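Local atomic coordinates of pyridoxamine 5'-phosphate oxidase-related, FMN-binding protein (Mycobacterium smegmatis, PDB entry 6ECI), a protein that binds flavin-adenine dinucleotide and probably sequesters it, helping mycobacteria to withstand hypoxic and oxidative stress. Residues F35-V40 / T54-A59; F48-G53 / K111-R116. All coordinates share one frame; numbering follows the deposited sequence.

Contact 1. Residues F35-V40 / T54-A59; sequences FPINFV and TKLVSA. With FAD (flavin-adenine dinucleotide), chain U.
L56 comes down over one face of the F35 ring, and this pairing joins strand 31-41 of the split beta-barrel, the fold of the pyridoxamine 5'-phosphate oxidase-like flavoproteins, to the short helix 55-60. The CA of L56 makes a CH-pi contact 4.2 Å from the ring centroid, 23° off the normal and displaced toward the rim. From there the two side chains slide past each other in opposite directions, bringing L56 CD1 to 3.8 Å from F35 CG. With CG anti to the carbonyl carbon (chi1 -53°), the F35 ring is turned toward the helix. K55 treats the same ring differently: its chain, bent at chi2, crosses at about a right angle and puts CD at the edge, in the ring plane. A59 CB reaches F35 CZ obliquely, at 3.9 Å. Farther along the strand, the I37 side chain crosses that of L56 at about a right angle, its CG2 touching L56 CD2 at 3.8 Å.

This apolar seam lies beside the FAD, and no hydrogen bond crosses between the strand and the helix. Instead the cofactor bonds to both: N38 N, on the strand, donates to FAD O4 at 3.1 Å, with the N38 side chain tied to A20 and L104. P36 lies by the dimethylbenzene end of the isoalloxazine and also packs on E68 of the second subunit. The diphosphate sits at the start of the helix, whose dipole would probably favour its negative charge; there K55 N donates to FAD O2P at 2.8 Å, with an N-H...O angle of 155°.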
# COMPACT_ATOMS: atom_id res chain seq x y z
N PHE B 35 -3.61 -5.37 2.50
CA PHE B 35 -4.09 -5.17 3.87
C PHE B 35 -3.28 -4.07 4.53
O PHE B 35 -2.12 -4.29 4.92
CB PHE B 35 -4.00 -6.45 4.68
CG PHE B 35 -4.67 -7.63 4.03
CD1 PHE B 35 -4.00 -8.41 3.11
CD2 PHE B 35 -5.97 -7.96 4.36
CE1 PHE B 35 -4.62 -9.50 2.52
CE2 PHE B 35 -6.60 -9.05 3.78
CZ PHE B 35 -5.92 -9.82 2.86
N PRO B 36 -3.84 -2.87 4.69
CA PRO B 36 -3.15 -1.84 5.49
C PRO B 36 -3.00 -2.31 6.93
O PRO B 36 -3.94 -2.83 7.53
CB PRO B 36 -4.08 -0.62 5.37
CG PRO B 36 -4.88 -0.87 4.14
CD PRO B 36 -5.07 -2.36 4.07
N ILE B 37 -1.81 -2.13 7.48
CA ILE B 37 -1.51 -2.57 8.83
C ILE B 37 -0.72 -1.50 9.56
O ILE B 37 0.12 -0.81 8.97
CB ILE B 37 -0.73 -3.91 8.86
CG1 ILE B 37 0.54 -3.81 8.02
CG2 ILE B 37 -1.61 -5.06 8.40
CD1 ILE B 37 1.62 -4.78 8.44
N ASN B 38 -1.01 -1.34 10.85
CA ASN B 38 -0.15 -0.60 11.75
C ASN B 38 1.03 -1.49 12.12
O ASN B 38 0.85 -2.67 12.42
CB ASN B 38 -0.94 -0.17 12.99
CG ASN B 38 -0.08 0.50 14.04
OD1 ASN B 38 -0.30 0.32 15.24
ND2 ASN B 38 0.92 1.26 13.60
N PHE B 39 2.24 -0.94 12.07
CA PHE B 39 3.45 -1.74 12.19
C PHE B 39 4.53 -0.96 12.92
O PHE B 39 4.51 0.27 12.97
CB PHE B 39 3.98 -2.18 10.82
CG PHE B 39 4.76 -1.11 10.11
CD1 PHE B 39 4.10 -0.11 9.40
CD2 PHE B 39 6.14 -1.09 10.15
CE1 PHE B 39 4.81 0.89 8.75
CE2 PHE B 39 6.86 -0.10 9.50
CZ PHE B 39 6.19 0.89 8.80
N VAL B 40 5.49 -1.70 13.48
CA VAL B 40 6.78 -1.16 13.89
C VAL B 40 7.87 -2.10 13.42
O VAL B 40 7.64 -3.29 13.15
CB VAL B 40 6.91 -0.93 15.41
CG1 VAL B 40 5.70 -0.21 15.96
CG2 VAL B 40 7.13 -2.24 16.14
N THR B 54 -10.11 -12.71 11.06
CA THR B 54 -9.97 -11.83 9.92
C THR B 54 -9.30 -12.56 8.76
O THR B 54 -8.62 -13.57 8.95
CB THR B 54 -9.15 -10.59 10.30
OG1 THR B 54 -9.45 -10.21 11.65
CG2 THR B 54 -9.48 -9.43 9.40
N LYS B 55 -9.53 -12.05 7.56
CA LYS B 55 -8.96 -12.64 6.36
C LYS B 55 -7.47 -12.38 6.23
O LYS B 55 -6.78 -13.14 5.54
CB LYS B 55 -9.71 -12.11 5.13
CG LYS B 55 -9.64 -12.99 3.92
CD LYS B 55 -8.91 -12.22 2.83
CE LYS B 55 -8.38 -13.14 1.75
NZ LYS B 55 -8.02 -12.40 0.51
N LEU B 56 -6.95 -11.33 6.87
CA LEU B 56 -5.50 -11.12 6.91
C LEU B 56 -4.79 -12.33 7.52
O LEU B 56 -3.71 -12.72 7.07
CB LEU B 56 -5.17 -9.85 7.69
CG LEU B 56 -3.71 -9.54 8.04
CD1 LEU B 56 -2.83 -9.43 6.80
CD2 LEU B 56 -3.63 -8.28 8.89
N VAL B 57 -5.40 -12.92 8.55
CA VAL B 57 -4.85 -14.11 9.19
C VAL B 57 -4.65 -15.21 8.16
O VAL B 57 -3.54 -15.71 7.95
CB VAL B 57 -5.77 -14.58 10.33
CG1 VAL B 57 -5.06 -15.60 11.21
CG2 VAL B 57 -6.26 -13.40 11.14
N SER B 58 -5.74 -15.60 7.49
CA SER B 58 -5.69 -16.71 6.55
C SER B 58 -4.82 -16.40 5.34
O SER B 58 -4.21 -17.31 4.76
CB SER B 58 -7.10 -17.08 6.11
OG SER B 58 -7.09 -18.16 5.19
N ALA B 59 -4.73 -15.13 4.95
CA ALA B 59 -4.07 -14.77 3.70
C ALA B 59 -2.56 -14.59 3.85
O ALA B 59 -1.80 -14.97 2.95
CB ALA B 59 -4.68 -13.49 3.12
PA FAD U . -13.03 -9.24 4.17
O1A FAD U . -14.42 -9.23 4.70
O2A FAD U . -12.43 -10.63 3.93
O5B FAD U . -12.89 -8.39 2.86
C5B FAD U . -13.84 -8.50 1.78
C4B FAD U . -13.52 -7.43 0.77
O4B FAD U . -13.53 -6.14 1.42
C3B FAD U . -12.15 -7.53 0.12
O3B FAD U . -12.16 -8.40 -1.00
C2B FAD U . -11.87 -6.08 -0.29
O2B FAD U . -12.37 -5.75 -1.58
C1B FAD U . -12.59 -5.28 0.81
N9A FAD U . -11.68 -4.77 1.83
C8A FAD U . -11.16 -5.46 2.89
N7A FAD U . -10.36 -4.76 3.65
C5A FAD U . -10.34 -3.51 3.03
C6A FAD U . -9.67 -2.32 3.35
N6A FAD U . -8.86 -2.16 4.39
N1A FAD U . -9.88 -1.26 2.53
C2A FAD U . -10.69 -1.40 1.48
N3A FAD U . -11.37 -2.48 1.09
C4A FAD U . -11.15 -3.51 1.92
N1 FAD U . -5.99 -5.26 10.52
C2 FAD U . -5.13 -5.92 11.35
O2 FAD U . -5.27 -7.12 11.60
N3 FAD U . -4.08 -5.23 11.93
C4 FAD U . -3.79 -3.89 11.76
O4 FAD U . -2.83 -3.38 12.33
C4X FAD U . -4.71 -3.20 10.87
N5 FAD U . -4.52 -1.93 10.64
C5X FAD U . -5.40 -1.28 9.79
C6 FAD U . -5.20 0.08 9.53
C7 FAD U . -6.05 0.78 8.69
C7M FAD U . -5.81 2.24 8.44
C8 FAD U . -7.13 0.11 8.07
C8M FAD U . -8.07 0.84 7.16
C9 FAD U . -7.33 -1.25 8.33
C9A FAD U . -6.47 -1.94 9.17
N10 FAD U . -6.64 -3.31 9.45
C10 FAD U . -5.78 -3.98 10.29
C1' FAD U . -7.74 -4.07 8.84
C2' FAD U . -7.28 -5.00 7.73
O2' FAD U . -7.21 -4.30 6.49
C3' FAD U . -8.26 -6.16 7.61
O3' FAD U . -7.59 -7.40 7.81
C4' FAD U . -8.98 -6.20 6.26
O4' FAD U . -9.96 -5.16 6.28
C5' FAD U . -9.58 -7.55 5.93
O5' FAD U . -10.50 -7.92 6.98
P FAD U . -11.77 -8.80 6.68
O1P FAD U . -12.95 -8.29 7.51
O2P FAD U . -11.49 -10.24 6.83
O3P FAD U . -12.07 -8.46 5.16

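Contact 2. Residues F48-G53 / K111-R116; sequences FRTAEG and KTHWVR. With FAD (flavin-adenine dinucleotide), chain U.
F48 and V115 form an antiparallel hydrogen-bonded pair, F48 N giving to V115 O and V115 N to F48 O, each at 2.9 Å. R49 and W114 follow as a non-hydrogen-bonded pair, and beyond them T50 N still reaches H113 O at 3.0 Å, carrying the pairing on where strand 46-49 has ended. R49 NH1 adds a longer bond of 3.3 Å to K111 O, which lies in the guanidinium plane, although K111 is poorly ordered.

Two CH-pi contacts fill opposite faces of the sheet. On the F48 side, V115 CB sits over the phenyl ring, 3.9 Å from its centroid. On the other, R49 CG lies over the W114 six-membered ring, 3.7 Å from its centroid; the chain bends at chi3 (16°), and the guanidinium plane stands 67° from the indole. The guanidinium also makes a cation-pi contact with W106. Next along, T50 CG2 lies beside the H113 ring and approaches it obliquely.

E52 OE2 and K111 NZ are of opposite charge but too far apart for a salt bridge, so any attraction is probably weak.

Backbone atoms serve the flavin: FAD N3 donates to R49 O at 2.9 Å, nearly straight at 171°, while A51 N gives to FAD O2 at 3.1 Å. This acceptor and donor match the pyrimidine edge of the isoalloxazine, forming the pyrimidine side of the flavin site, at the end of strand 46-49 of the split barrel.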
# COMPACT_ATOMS: atom_id res chain seq x y z
N PHE B 48 3.59 -6.59 13.50
CA PHE B 48 2.23 -6.06 13.53
C PHE B 48 1.33 -7.03 14.30
O PHE B 48 1.69 -8.18 14.55
CB PHE B 48 1.69 -5.81 12.13
CG PHE B 48 1.52 -7.05 11.29
CD1 PHE B 48 2.61 -7.63 10.67
CD2 PHE B 48 0.27 -7.61 11.11
CE1 PHE B 48 2.46 -8.76 9.89
CE2 PHE B 48 0.11 -8.74 10.33
CZ PHE B 48 1.21 -9.32 9.71
N ARG B 49 0.16 -6.53 14.67
CA ARG B 49 -0.86 -7.33 15.33
C ARG B 49 -1.98 -7.65 14.35
O ARG B 49 -2.26 -6.87 13.43
CB ARG B 49 -1.42 -6.61 16.56
CG ARG B 49 -0.65 -6.92 17.83
CD ARG B 49 -1.04 -6.05 19.01
NE ARG B 49 -2.31 -5.35 18.85
CZ ARG B 49 -3.49 -5.84 19.23
NH1 ARG B 49 -3.56 -7.04 19.79
NH2 ARG B 49 -4.60 -5.13 19.05
N THR B 50 -2.60 -8.80 14.55
CA THR B 50 -3.63 -9.30 13.66
C THR B 50 -4.91 -9.51 14.45
O THR B 50 -4.87 -9.91 15.62
CB THR B 50 -3.16 -10.60 12.97
OG1 THR B 50 -3.13 -10.41 11.55
CG2 THR B 50 -4.07 -11.77 13.31
N ALA B 51 -6.04 -9.20 13.82
CA ALA B 51 -7.34 -9.39 14.43
C ALA B 51 -7.85 -10.78 14.08
O ALA B 51 -7.73 -11.22 12.93
CB ALA B 51 -8.33 -8.31 13.97
N GLU B 52 -8.41 -11.47 15.07
CA GLU B 52 -8.76 -12.87 14.90
C GLU B 52 -10.03 -13.03 14.08
O GLU B 52 -10.87 -12.13 14.03
CB GLU B 52 -8.91 -13.54 16.27
CG GLU B 52 -7.81 -14.58 16.59
CD GLU B 52 -7.94 -15.88 15.81
OE1 GLU B 52 -8.59 -15.90 14.74
OE2 GLU B 52 -7.41 -16.92 16.30
N GLY B 53 -10.15 -14.17 13.41
CA GLY B 53 -11.22 -14.38 12.45
C GLY B 53 -11.14 -13.54 11.20
O GLY B 53 -12.03 -13.64 10.34
N LYS B 111 -7.29 -9.78 23.10
CA LYS B 111 -6.78 -10.86 22.28
C LYS B 111 -5.58 -10.37 21.49
O LYS B 111 -5.64 -9.33 20.82
CB LYS B 111 -7.88 -11.36 21.34
CG LYS B 111 -7.49 -11.80 19.94
CD LYS B 111 -6.74 -13.11 19.94
CE LYS B 111 -7.61 -14.18 20.56
NZ LYS B 111 -8.76 -14.61 19.78
N THR B 112 -4.48 -11.09 21.60
CA THR B 112 -3.26 -10.72 20.91
C THR B 112 -2.91 -11.80 19.90
O THR B 112 -3.16 -12.99 20.12
CB THR B 112 -2.13 -10.45 21.90
OG1 THR B 112 -1.15 -9.57 21.31
CG2 THR B 112 -1.46 -11.73 22.39
N HIS B 113 -2.36 -11.37 18.76
CA HIS B 113 -1.87 -12.28 17.72
C HIS B 113 -0.74 -11.53 17.03
O HIS B 113 -0.96 -10.83 16.03
CB HIS B 113 -2.96 -12.70 16.76
CG HIS B 113 -2.59 -13.87 15.91
ND1 HIS B 113 -3.51 -14.60 15.18
CD2 HIS B 113 -1.38 -14.46 15.69
CE1 HIS B 113 -2.88 -15.58 14.54
NE2 HIS B 113 -1.60 -15.51 14.83
N TRP B 114 0.47 -11.67 17.56
CA TRP B 114 1.63 -10.99 17.02
C TRP B 114 2.15 -11.73 15.80
O TRP B 114 2.31 -12.95 15.82
CB TRP B 114 2.73 -10.88 18.07
CG TRP B 114 2.35 -10.13 19.30
CD1 TRP B 114 1.90 -10.65 20.48
CD2 TRP B 114 2.38 -8.71 19.48
NE1 TRP B 114 1.65 -9.65 21.38
CE2 TRP B 114 1.94 -8.44 20.79
CE3 TRP B 114 2.73 -7.64 18.66
CZ2 TRP B 114 1.84 -7.15 21.30
CZ3 TRP B 114 2.63 -6.35 19.16
CH2 TRP B 114 2.19 -6.12 20.47
N VAL B 115 2.42 -10.98 14.73
CA VAL B 115 2.98 -11.53 13.50
C VAL B 115 4.18 -10.68 13.11
O VAL B 115 4.19 -9.46 13.31
CB VAL B 115 1.94 -11.55 12.36
CG1 VAL B 115 2.49 -12.26 11.13
CG2 VAL B 115 0.65 -12.21 12.83
N ARG B 116 5.21 -11.33 12.57
CA ARG B 116 6.38 -10.64 12.04
C ARG B 116 6.60 -11.04 10.59
O ARG B 116 6.46 -12.22 10.24
CB ARG B 116 7.65 -10.97 12.83
CG ARG B 116 7.73 -10.37 14.22
CD ARG B 116 9.10 -10.64 14.83
NE ARG B 116 9.10 -10.50 16.28
CZ ARG B 116 9.32 -9.36 16.93
NH1 ARG B 116 9.56 -8.24 16.25
NH2 ARG B 116 9.31 -9.33 18.25
PA FAD U . -13.03 -9.24 4.17
O1A FAD U . -14.42 -9.23 4.70
O2A FAD U . -12.43 -10.63 3.93
O5B FAD U . -12.89 -8.39 2.86
C5B FAD U . -13.84 -8.50 1.78
C4B FAD U . -13.52 -7.43 0.77
O4B FAD U . -13.53 -6.14 1.42
C3B FAD U . -12.15 -7.53 0.12
O3B FAD U . -12.16 -8.40 -1.00
C2B FAD U . -11.87 -6.08 -0.29
O2B FAD U . -12.37 -5.75 -1.58
C1B FAD U . -12.59 -5.28 0.81
N9A FAD U . -11.68 -4.77 1.83
C8A FAD U . -11.16 -5.46 2.89
N7A FAD U . -10.36 -4.76 3.65
C5A FAD U . -10.34 -3.51 3.03
C6A FAD U . -9.67 -2.32 3.35
N6A FAD U . -8.86 -2.16 4.39
N1A FAD U . -9.88 -1.26 2.53
C2A FAD U . -10.69 -1.40 1.48
N3A FAD U . -11.37 -2.48 1.09
C4A FAD U . -11.15 -3.51 1.92
N1 FAD U . -5.99 -5.26 10.52
C2 FAD U . -5.13 -5.92 11.35
O2 FAD U . -5.27 -7.12 11.60
N3 FAD U . -4.08 -5.23 11.93
C4 FAD U . -3.79 -3.89 11.76
O4 FAD U . -2.83 -3.38 12.33
C4X FAD U . -4.71 -3.20 10.87
N5 FAD U . -4.52 -1.93 10.64
C5X FAD U . -5.40 -1.28 9.79
C6 FAD U . -5.20 0.08 9.53
C7 FAD U . -6.05 0.78 8.69
C7M FAD U . -5.81 2.24 8.44
C8 FAD U . -7.13 0.11 8.07
C8M FAD U . -8.07 0.84 7.16
C9 FAD U . -7.33 -1.25 8.33
C9A FAD U . -6.47 -1.94 9.17
N10 FAD U . -6.64 -3.31 9.45
C10 FAD U . -5.78 -3.98 10.29
C1' FAD U . -7.74 -4.07 8.84
C2' FAD U . -7.28 -5.00 7.73
O2' FAD U . -7.21 -4.30 6.49
C3' FAD U . -8.26 -6.16 7.61
O3' FAD U . -7.59 -7.40 7.81
C4' FAD U . -8.98 -6.20 6.26
O4' FAD U . -9.96 -5.16 6.28
C5' FAD U . -9.58 -7.55 5.93
O5' FAD U . -10.50 -7.92 6.98
P FAD U . -11.77 -8.80 6.68
O1P FAD U . -12.95 -8.29 7.51
O2P FAD U . -11.49 -10.24 6.83
O3P FAD U . -12.07 -8.46 5.16

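In the fold
From the N terminus the chain passes helix 9-16 and strand 21-28, then runs along strand 31-41, turns back through strand 46-49 and its extension, and enters helix 55-60. Contact 1 closes this short excursion, with 13 residues between its segments. F48-G53, the first half of contact 2, lies within that excursion, but its partner K111-R116 arrives only after strands 64-72 and 77-88 and helix 92-99, 57 residues on. The two loops therefore cross. Contact 1 ties the helix to a barrel strand, whereas contact 2 is the seam between sheet neighbours 46-49 and 114-119. They touch directly where V57 and L56 pack on T50, and both border one FAD, also held by S79 and T123 of the second subunit.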